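Local coordinates for choloylglycine hydrolase (Clostridium perfringens, PDB 2BJF), which hydrolyses the amide bond of glycine- and taurine-conjugated bile salts, releasing free bile acid and the amino acid, and can also act as an N-acyltransferase, at residues N296-A301 and T322-H327; S273-Y278 and N292-N297; V87-E92 and A126-I131. One frame throughout, in Å; residues are numbered along the deposited sequence.

Contact 1 (N296-A301 and T322-H327); sequences NNQINA and TLSINH
N296 and L323 bring the two backbones closest, with 4.0 Å between their CA atoms, and the chains then part, so that Q298 and S324 lie farther from each other and the contact depends on side chains of N296-Q298 meeting both backbone and side-chain atoms of S324. N296 does most of the work. With CG anti to its own backbone N (chi1 180°), its amide is carried straight to the other chain, where N296 OD1 accepts from S324 N at 3.0 Å. N296 OD1 also accepts from Q298 N, within its own segment, at 3.2 Å. The two N-H groups come from opposite faces of the amide plane, each well out of it, and this double grip should fix the rotation of the amide. Beyond it, the extended Q298 side chain places OE1 2.9 Å from S324 OG, which donates to it. N297 OD1 lies against CD1 of L323 at 3.4 Å and accepts from a water that also donates to S324 O, a second, solvent-mediated tie to the same residue. Q298 NE2 turns elsewhere, making a weak hydrogen bond to S324 O of the second subunit. N300 and N326 each bond to the other's counterpart in that subunit, where the strands continue the sheet in a parallel ladder. N296 OD1 with Q298 N makes an Asx turn, and the same oxygen joins that turn to the C-terminal segment at a subunit interface of the tetramer.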
loop_
_atom_site.group_PDB
_atom_site.type_symbol
_atom_site.label_atom_id
_atom_site.label_comp_id
_atom_site.label_asym_id
_atom_site.label_seq_id
_atom_site.Cartn_x
_atom_site.Cartn_y
_atom_site.Cartn_z
ATOM N N ASN A 296 -25.203 16.283 12.453
ATOM C CA ASN A 296 -24.890 17.632 12.923
ATOM C C ASN A 296 -23.460 17.743 13.437
ATOM O O ASN A 296 -23.140 17.245 14.518
ATOM C CB ASN A 296 -25.877 18.063 14.018
ATOM C CG ASN A 296 -25.598 19.466 14.548
ATOM O OD1 ASN A 296 -24.939 20.276 13.896
ATOM N ND2 ASN A 296 -26.112 19.758 15.738
ATOM N N ASN A 297 -22.610 18.417 12.669
ATOM C CA ASN A 297 -21.195 18.517 13.009
ATOM C C ASN A 297 -20.837 19.577 14.053
ATOM O O ASN A 297 -19.696 19.609 14.523
ATOM C CB ASN A 297 -20.333 18.673 11.748
ATOM C CG ASN A 297 -20.593 19.975 11.009
ATOM O OD1 ASN A 297 -21.693 20.526 11.052
ATOM N ND2 ASN A 297 -19.576 20.464 10.310
ATOM N N GLN A 298 -21.789 20.435 14.428
ATOM C CA GLN A 298 -21.522 21.372 15.521
ATOM C C GLN A 298 -21.334 20.617 16.832
ATOM O O GLN A 298 -22.127 19.735 17.176
ATOM C CB GLN A 298 -22.602 22.450 15.687
ATOM C CG GLN A 298 -22.152 23.522 16.694
ATOM C CD GLN A 298 -23.214 24.537 17.081
ATOM O OE1 GLN A 298 -24.410 24.245 17.110
ATOM N NE2 GLN A 298 -22.766 25.740 17.413
ATOM N N ILE A 299 -20.272 20.972 17.547
ATOM C CA ILE A 299 -19.953 20.371 18.835
ATOM C C ILE A 299 -20.931 20.854 19.907
ATOM O O ILE A 299 -21.147 22.057 20.070
ATOM C CB ILE A 299 -18.485 20.668 19.240
ATOM C CG1 ILE A 299 -17.519 19.962 18.277
ATOM C CG2 ILE A 299 -18.214 20.249 20.691
ATOM C CD1 ILE A 299 -16.104 20.512 18.294
ATOM N N ASN A 300 -21.533 19.896 20.610
ATOM C CA ASN A 300 -22.417 20.170 21.740
ATOM C C ASN A 300 -21.715 19.834 23.049
ATOM O O ASN A 300 -20.943 18.879 23.109
ATOM C CB ASN A 300 -23.697 19.344 21.631
ATOM C CG ASN A 300 -24.360 19.474 20.279
ATOM O OD1 ASN A 300 -24.946 20.504 19.958
ATOM N ND2 ASN A 300 -24.268 18.422 19.475
ATOM N N ALA A 301 -21.992 20.615 24.089
ATOM C CA ALA A 301 -21.334 20.440 25.383
ATOM C C ALA A 301 -22.331 20.222 26.514
ATOM O O ALA A 301 -23.298 20.972 26.655
ATOM C CB ALA A 301 -20.444 21.636 25.689
ATOM N N THR A 322 -29.662 17.162 14.307
ATOM C CA THR A 322 -30.230 18.198 13.449
ATOM C C THR A 322 -29.150 19.237 13.171
ATOM O O THR A 322 -28.695 19.925 14.086
ATOM C CB THR A 322 -31.465 18.859 14.102
ATOM O OG1 THR A 322 -32.405 17.846 14.480
ATOM C CG2 THR A 322 -32.140 19.829 13.135
ATOM N N LEU A 323 -28.742 19.334 11.907
ATOM C CA LEU A 323 -27.630 20.202 11.508
ATOM C C LEU A 323 -27.836 21.649 11.958
ATOM O O LEU A 323 -28.871 22.258 11.678
ATOM C CB LEU A 323 -27.392 20.125 9.993
ATOM C CG LEU A 323 -26.210 20.900 9.392
ATOM C CD1 LEU A 323 -24.876 20.453 9.980
ATOM C CD2 LEU A 323 -26.196 20.764 7.875
ATOM N N SER A 324 -26.842 22.174 12.672
ATOM C CA SER A 324 -26.876 23.543 13.175
ATOM C C SER A 324 -25.953 24.441 12.359
ATOM O O SER A 324 -24.726 24.305 12.409
ATOM C CB SER A 324 -26.498 23.584 14.657
ATOM O OG SER A 324 -26.480 24.916 15.147
ATOM N N ILE A 325 -26.563 25.357 11.611
ATOM C CA ILE A 325 -25.839 26.268 10.727
ATOM C C ILE A 325 -25.890 27.689 11.283
ATOM O O ILE A 325 -26.931 28.137 11.770
ATOM C CB ILE A 325 -26.424 26.235 9.286
ATOM C CG1 ILE A 325 -26.255 24.839 8.671
ATOM C CG2 ILE A 325 -25.770 27.299 8.394
ATOM C CD1 ILE A 325 -27.065 24.607 7.399
ATOM N N ASN A 326 -24.755 28.381 11.226
ATOM C CA ASN A 326 -24.705 29.796 11.563
ATOM C C ASN A 326 -24.988 30.636 10.322
ATOM O O ASN A 326 -24.153 30.731 9.420
ATOM C CB ASN A 326 -23.349 30.170 12.173
ATOM C CG ASN A 326 -23.226 31.659 12.459
ATOM O OD1 ASN A 326 -24.143 32.280 12.999
ATOM N ND2 ASN A 326 -22.086 32.237 12.098
ATOM N N HIS A 327 -26.178 31.227 10.279
ATOM C CA HIS A 327 -26.573 32.071 9.156
ATOM C C HIS A 327 -26.065 33.491 9.370
ATOM O O HIS A 327 -26.511 34.201 10.273
ATOM C CB HIS A 327 -28.088 32.023 8.950
ATOM C CG HIS A 327 -28.599 30.656 8.614
ATOM N ND1 HIS A 327 -28.551 30.137 7.339
ATOM C CD2 HIS A 327 -29.149 29.693 9.392
ATOM C CE1 HIS A 327 -29.059 28.917 7.342
ATOM N NE2 HIS A 327 -29.430 28.625 8.576
HETATM O O HOH W 1 -22.407 23.094 11.509
#

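Contact 2 (S273-Y278 and N292-N297)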
loop_
_atom_site.group_PDB
_atom_site.type_symbol
_atom_site.label_atom_id
_atom_site.label_comp_id
_atom_site.label_asym_id
_atom_site.label_seq_id
_atom_site.Cartn_x
_atom_site.Cartn_y
_atom_site.Cartn_z
ATOM N N SER A 273 -24.831 0.940 5.235
ATOM C CA SER A 273 -23.650 1.787 5.357
ATOM C C SER A 273 -23.214 1.946 6.810
ATOM O O SER A 273 -23.973 2.435 7.653
ATOM C CB SER A 273 -23.887 3.158 4.717
ATOM O OG SER A 273 -23.954 3.050 3.308
ATOM N N ASP A 274 -21.990 1.510 7.091
ATOM C CA ASP A 274 -21.359 1.716 8.387
ATOM C C ASP A 274 -20.874 3.163 8.446
ATOM O O ASP A 274 -20.170 3.623 7.543
ATOM C CB ASP A 274 -20.187 0.743 8.553
ATOM C CG ASP A 274 -19.840 0.465 10.008
ATOM O OD1 ASP A 274 -20.445 1.071 10.918
ATOM O OD2 ASP A 274 -18.943 -0.373 10.243
ATOM N N LEU A 275 -21.273 3.880 9.495
ATOM C CA LEU A 275 -20.964 5.306 9.634
ATOM C C LEU A 275 -20.312 5.610 10.972
ATOM O O LEU A 275 -20.555 4.911 11.954
ATOM C CB LEU A 275 -22.245 6.152 9.547
ATOM C CG LEU A 275 -23.347 5.890 8.520
ATOM C CD1 LEU A 275 -24.490 6.880 8.709
ATOM C CD2 LEU A 275 -22.809 5.968 7.111
ATOM N N THR A 276 -19.501 6.666 11.010
ATOM C CA THR A 276 -19.139 7.285 12.281
ATOM C C THR A 276 -20.363 8.092 12.711
ATOM O O THR A 276 -20.557 9.235 12.274
ATOM C CB THR A 276 -17.875 8.160 12.172
ATOM O OG1 THR A 276 -16.760 7.329 11.825
ATOM C CG2 THR A 276 -17.578 8.863 13.498
ATOM N N GLN A 277 -21.190 7.477 13.552
ATOM C CA GLN A 277 -22.461 8.063 13.981
ATOM C C GLN A 277 -22.255 9.309 14.835
ATOM O O GLN A 277 -22.969 10.301 14.676
ATOM C CB GLN A 277 -23.306 7.034 14.739
ATOM C CG GLN A 277 -23.703 5.805 13.920
ATOM C CD GLN A 277 -24.866 6.042 12.961
ATOM O OE1 GLN A 277 -25.138 5.212 12.093
ATOM N NE2 GLN A 277 -25.561 7.165 13.117
ATOM N N TYR A 278 -21.281 9.244 15.740
ATOM C CA TYR A 278 -20.907 10.386 16.574
ATOM C C TYR A 278 -19.431 10.365 16.961
ATOM O O TYR A 278 -18.766 9.326 16.887
ATOM C CB TYR A 278 -21.816 10.524 17.815
ATOM C CG TYR A 278 -21.626 9.497 18.914
ATOM C CD1 TYR A 278 -20.616 9.640 19.868
ATOM C CD2 TYR A 278 -22.485 8.407 19.026
ATOM C CE1 TYR A 278 -20.450 8.706 20.889
ATOM C CE2 TYR A 278 -22.333 7.473 20.047
ATOM C CZ TYR A 278 -21.311 7.625 20.967
ATOM O OH TYR A 278 -21.162 6.698 21.974
ATOM N N ASN A 292 -20.215 15.661 18.619
ATOM C CA ASN A 292 -21.026 15.971 17.448
ATOM C C ASN A 292 -21.506 14.672 16.803
ATOM O O ASN A 292 -21.155 13.584 17.270
ATOM C CB ASN A 292 -20.289 16.893 16.463
ATOM C CG ASN A 292 -19.061 16.247 15.828
ATOM O OD1 ASN A 292 -18.787 15.059 16.011
ATOM N ND2 ASN A 292 -18.316 17.043 15.068
ATOM N N THR A 293 -22.317 14.780 15.756
ATOM C CA THR A 293 -22.900 13.601 15.123
ATOM C C THR A 293 -22.709 13.625 13.610
ATOM O O THR A 293 -22.306 14.647 13.045
ATOM C CB THR A 293 -24.405 13.458 15.450
ATOM O OG1 THR A 293 -25.128 14.569 14.905
ATOM C CG2 THR A 293 -24.630 13.397 16.957
ATOM N N TYR A 294 -23.006 12.502 12.961
ATOM C CA TYR A 294 -22.931 12.416 11.503
ATOM C C TYR A 294 -23.825 13.473 10.849
ATOM O O TYR A 294 -23.437 14.105 9.862
ATOM C CB TYR A 294 -23.313 11.013 11.009
ATOM C CG TYR A 294 -22.861 10.752 9.591
ATOM C CD1 TYR A 294 -21.625 10.159 9.337
ATOM C CD2 TYR A 294 -23.654 11.120 8.503
ATOM C CE1 TYR A 294 -21.190 9.930 8.034
ATOM C CE2 TYR A 294 -23.228 10.897 7.196
ATOM C CZ TYR A 294 -21.995 10.303 6.972
ATOM O OH TYR A 294 -21.562 10.077 5.687
ATOM N N GLU A 295 -25.009 13.667 11.425
ATOM C CA GLU A 295 -26.008 14.591 10.896
ATOM C C GLU A 295 -25.700 16.050 11.239
ATOM O O GLU A 295 -25.921 16.941 10.418
ATOM C CB GLU A 295 -27.398 14.218 11.417
ATOM C CG GLU A 295 -27.922 12.864 10.935
ATOM C CD GLU A 295 -27.546 11.692 11.843
ATOM O OE1 GLU A 295 -26.678 11.838 12.735
ATOM O OE2 GLU A 295 -28.134 10.608 11.655
ATOM N N ASN A 296 -25.203 16.283 12.453
ATOM C CA ASN A 296 -24.890 17.632 12.923
ATOM C C ASN A 296 -23.460 17.743 13.437
ATOM O O ASN A 296 -23.140 17.245 14.518
ATOM C CB ASN A 296 -25.877 18.063 14.018
ATOM C CG ASN A 296 -25.598 19.466 14.548
ATOM O OD1 ASN A 296 -24.939 20.276 13.896
ATOM N ND2 ASN A 296 -26.112 19.758 15.738
ATOM N N ASN A 297 -22.610 18.417 12.669
ATOM C CA ASN A 297 -21.195 18.517 13.009
ATOM C C ASN A 297 -20.837 19.577 14.053
ATOM O O ASN A 297 -19.696 19.609 14.523
ATOM C CB ASN A 297 -20.333 18.673 11.748
ATOM C CG ASN A 297 -20.593 19.975 11.009
ATOM O OD1 ASN A 297 -21.693 20.526 11.052
ATOM N ND2 ASN A 297 -19.576 20.464 10.310
HETATM O O HOH W 2 -26.170 9.517 14.354
#
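L275 lies over the ring of Y294, its CD1 4.2 Å from the ring centroid and almost on the ring normal, a CH-pi contact centred on one face. The leucine reaches this place with CG anti to its carbonyl carbon (chi1 -43°), while Y294 swings its ring toward the 273-278 segment with CG anti to the backbone N. The rim of the same ring meets the backbone: T276 O lies in the ring plane, 3.3 Å from Y294 CD1. Two different surfaces of one tyrosine are thus used at once. Its hydroxyl is engaged farther off, by R263 N and by E251 of the second subunit, whose H254 also stacks on the ring.

L275 and T276 lie on the first strand of the antiparallel hairpin 275-283/288-293, and Y294 directly follows the second; both are inner strands of a sheet in the Ntn-hydrolase fold. Y278 and T293 form a non-hydrogen-bonded pair, CA atoms 4.0 Å apart, and their side chains share a face, with Y278 CB 4.1 Å from T293 CG2. The Y278 ring then leads away toward R18, a deoxycholate-binding residue, and its hydroxyl bonds to D69. One residue beyond this pair, Y294 N donates to Q277 O at 2.8 Å.

At T293 the strand gives way to a turn. With chi1 at 64°, T293 OG1 sits between the backbone N and the carbonyl carbon and accepts from N296 N at 3.0 Å, an ST motif; N320 O is its other partner. N292 ND2 spans the same turn to N297 O at 3.0 Å, the acceptor lying close to the plane of the asparagine amide.

Contact 3 (V87-E92 and A126-I131); sequences VSYSKE and ANIVDI
S90 is gripped from several sides by the strand 126-129 and the residue after it. S90 O accepts from D130 N at 2.9 Å, the N-H pointing almost straight at it and nearly along the C=O axis, whereas S90 N makes a weak bond to I128 O. The serine hydroxyl sits between two groups: S90 OG accepts from N127 ND2 at 2.9 Å, a nearly straight bond in the asparagine amide plane, and donates to E92 O at 2.8 Å. N127 ND2 also bonds N99 OD1. A chi1 of 69°, which sets OG between the backbone N and the carbonyl carbon, puts the hydroxyl where it can meet both N127 ND2 and E92 O. V129 closes this tight part, with CG2 3.4 Å from S90 O and against the backbone of E92.

Y89 packs beside it. Its ring passes at a slant between I128, whose CG2 is 3.7 Å from Y89 CD1, and D130, whose carboxylate plane is inclined 57° to the ring. The phenol oxygen accepts L142 N, and the carboxylate accepts N139 ND2, so the polar ends of both are held by the chain between 139 and 142.

The side chains of K91 and E92 start away from the strand and lie at the exposed side, where a water joins the chains, donating to K91 O and to D130 O, the latter at 2.6 Å. D130 is the centre of an inverse gamma turn just past the strand. Together the S90 backbone bonds make a single beta bridge between S90 and V129, by which an irregular loop is pinned to one strand of the small parallel sheet of 98-101 and 126-129.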
loop_
_atom_site.group_PDB
_atom_site.type_symbol
_atom_site.label_atom_id
_atom_site.label_comp_id
_atom_site.label_asym_id
_atom_site.label_seq_id
_atom_site.Cartn_x
_atom_site.Cartn_y
_atom_site.Cartn_z
ATOM N N VAL A 87 -12.414 -12.234 21.166
ATOM C CA VAL A 87 -13.111 -12.046 22.439
ATOM C C VAL A 87 -13.672 -13.374 22.960
ATOM O O VAL A 87 -14.054 -14.246 22.176
ATOM C CB VAL A 87 -14.243 -10.982 22.319
ATOM C CG1 VAL A 87 -15.438 -11.524 21.529
ATOM C CG2 VAL A 87 -14.674 -10.479 23.693
ATOM N N SER A 88 -13.703 -13.520 24.284
ATOM C CA SER A 88 -14.306 -14.688 24.924
ATOM C C SER A 88 -14.803 -14.354 26.328
ATOM O O SER A 88 -14.010 -14.053 27.222
ATOM C CB SER A 88 -13.318 -15.858 24.971
ATOM O OG SER A 88 -13.861 -16.968 25.665
ATOM N N TYR A 89 -16.120 -14.402 26.504
ATOM C CA TYR A 89 -16.734 -14.221 27.814
ATOM C C TYR A 89 -17.112 -15.578 28.397
ATOM O O TYR A 89 -17.414 -16.513 27.655
ATOM C CB TYR A 89 -17.998 -13.363 27.715
ATOM C CG TYR A 89 -17.858 -12.041 26.987
ATOM C CD1 TYR A 89 -16.954 -11.069 27.418
ATOM C CD2 TYR A 89 -18.665 -11.750 25.888
ATOM C CE1 TYR A 89 -16.841 -9.849 26.753
ATOM C CE2 TYR A 89 -18.564 -10.534 25.221
ATOM C CZ TYR A 89 -17.652 -9.591 25.657
ATOM O OH TYR A 89 -17.556 -8.389 24.995
ATOM N N SER A 90 -17.102 -15.680 29.725
ATOM C CA SER A 90 -17.610 -16.874 30.397
ATOM C C SER A 90 -19.136 -16.904 30.311
ATOM O O SER A 90 -19.783 -15.852 30.284
ATOM C CB SER A 90 -17.145 -16.929 31.857
ATOM O OG SER A 90 -17.756 -15.918 32.640
ATOM N N LYS A 91 -19.699 -18.108 30.257
ATOM C CA LYS A 91 -21.149 -18.294 30.150
ATOM C C LYS A 91 -21.863 -17.995 31.467
ATOM O O LYS A 91 -23.018 -17.568 31.473
ATOM C CB LYS A 91 -21.481 -19.718 29.693
ATOM C CG LYS A 91 -20.916 -20.098 28.325
ATOM C CD LYS A 91 -21.351 -21.500 27.892
ATOM C CE LYS A 91 -20.690 -22.605 28.717
ATOM N NZ LYS A 91 -19.220 -22.711 28.486
ATOM N N GLU A 92 -21.165 -18.235 32.574
ATOM C CA GLU A 92 -21.697 -17.992 33.915
ATOM C C GLU A 92 -20.610 -17.426 34.829
ATOM O O GLU A 92 -19.443 -17.344 34.434
ATOM C CB GLU A 92 -22.312 -19.273 34.509
ATOM C CG GLU A 92 -21.420 -20.519 34.456
ATOM C CD GLU A 92 -21.469 -21.235 33.111
ATOM O OE1 GLU A 92 -22.578 -21.585 32.653
ATOM O OE2 GLU A 92 -20.394 -21.452 32.515
ATOM N N ALA A 126 -10.751 -9.903 38.236
ATOM C CA ALA A 126 -12.029 -9.706 37.556
ATOM C C ALA A 126 -12.268 -10.704 36.424
ATOM O O ALA A 126 -11.325 -11.274 35.866
ATOM C CB ALA A 126 -12.155 -8.272 37.050
ATOM N N ASN A 127 -13.544 -10.910 36.109
ATOM C CA ASN A 127 -13.973 -11.754 35.003
ATOM C C ASN A 127 -15.223 -11.162 34.366
ATOM O O ASN A 127 -16.161 -10.786 35.068
ATOM C CB ASN A 127 -14.258 -13.180 35.481
ATOM C CG ASN A 127 -14.840 -14.059 34.387
ATOM O OD1 ASN A 127 -14.156 -14.411 33.424
ATOM N ND2 ASN A 127 -16.110 -14.417 34.530
ATOM N N ILE A 128 -15.231 -11.079 33.040
ATOM C CA ILE A 128 -16.382 -10.538 32.324
ATOM C C ILE A 128 -17.280 -11.678 31.838
ATOM O O ILE A 128 -16.834 -12.571 31.114
ATOM C CB ILE A 128 -15.953 -9.581 31.184
ATOM C CG1 ILE A 128 -15.111 -8.439 31.766
ATOM C CG2 ILE A 128 -17.175 -9.021 30.464
ATOM C CD1 ILE A 128 -14.366 -7.605 30.746
ATOM N N VAL A 129 -18.542 -11.636 32.258
ATOM C CA VAL A 129 -19.488 -12.729 32.028
ATOM C C VAL A 129 -20.607 -12.335 31.054
ATOM O O VAL A 129 -21.141 -11.227 31.121
ATOM C CB VAL A 129 -20.060 -13.278 33.378
ATOM C CG1 VAL A 129 -20.702 -12.169 34.212
ATOM C CG2 VAL A 129 -21.034 -14.420 33.144
ATOM N N ASP A 130 -20.949 -13.254 30.152
ATOM C CA ASP A 130 -21.958 -13.010 29.120
ATOM C C ASP A 130 -23.384 -13.205 29.649
ATOM O O ASP A 130 -24.118 -14.088 29.194
ATOM C CB ASP A 130 -21.694 -13.902 27.896
ATOM C CG ASP A 130 -22.398 -13.411 26.634
ATOM O OD1 ASP A 130 -23.034 -12.334 26.660
ATOM O OD2 ASP A 130 -22.307 -14.110 25.603
ATOM N N ILE A 131 -23.763 -12.373 30.618
ATOM C CA ILE A 131 -25.127 -12.345 31.144
ATOM C C ILE A 131 -25.946 -11.345 30.327
ATOM O O ILE A 131 -25.546 -10.187 30.194
ATOM C CB ILE A 131 -25.161 -11.951 32.655
ATOM C CG1 ILE A 131 -24.345 -12.934 33.513
ATOM C CG2 ILE A 131 -26.602 -11.823 33.172
ATOM C CD1 ILE A 131 -24.806 -14.392 33.469
HETATM O O HOH W 3 -24.540 -16.664 29.426
#

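How the contacts relate
Contacts 1 and 2 are neighbours that share N296 and N297: strand 288-293 leaves the hairpin of contact 2 and, through that turn, passes into strand 300-303 of contact 1, its neighbour in the sheet. Contact 2 is buried and mixes strand pairing with aromatic packing; contact 1, farther out, depends on amide and hydroxyl groups, and both meet the second subunit. Contact 3 stands apart, its centre about 40 Å from that of contact 1, across the chain's centre, and no other subunit touches it. Like contact 1 it is only partly buried, but in contact 3 main-chain bonds do more of the joining.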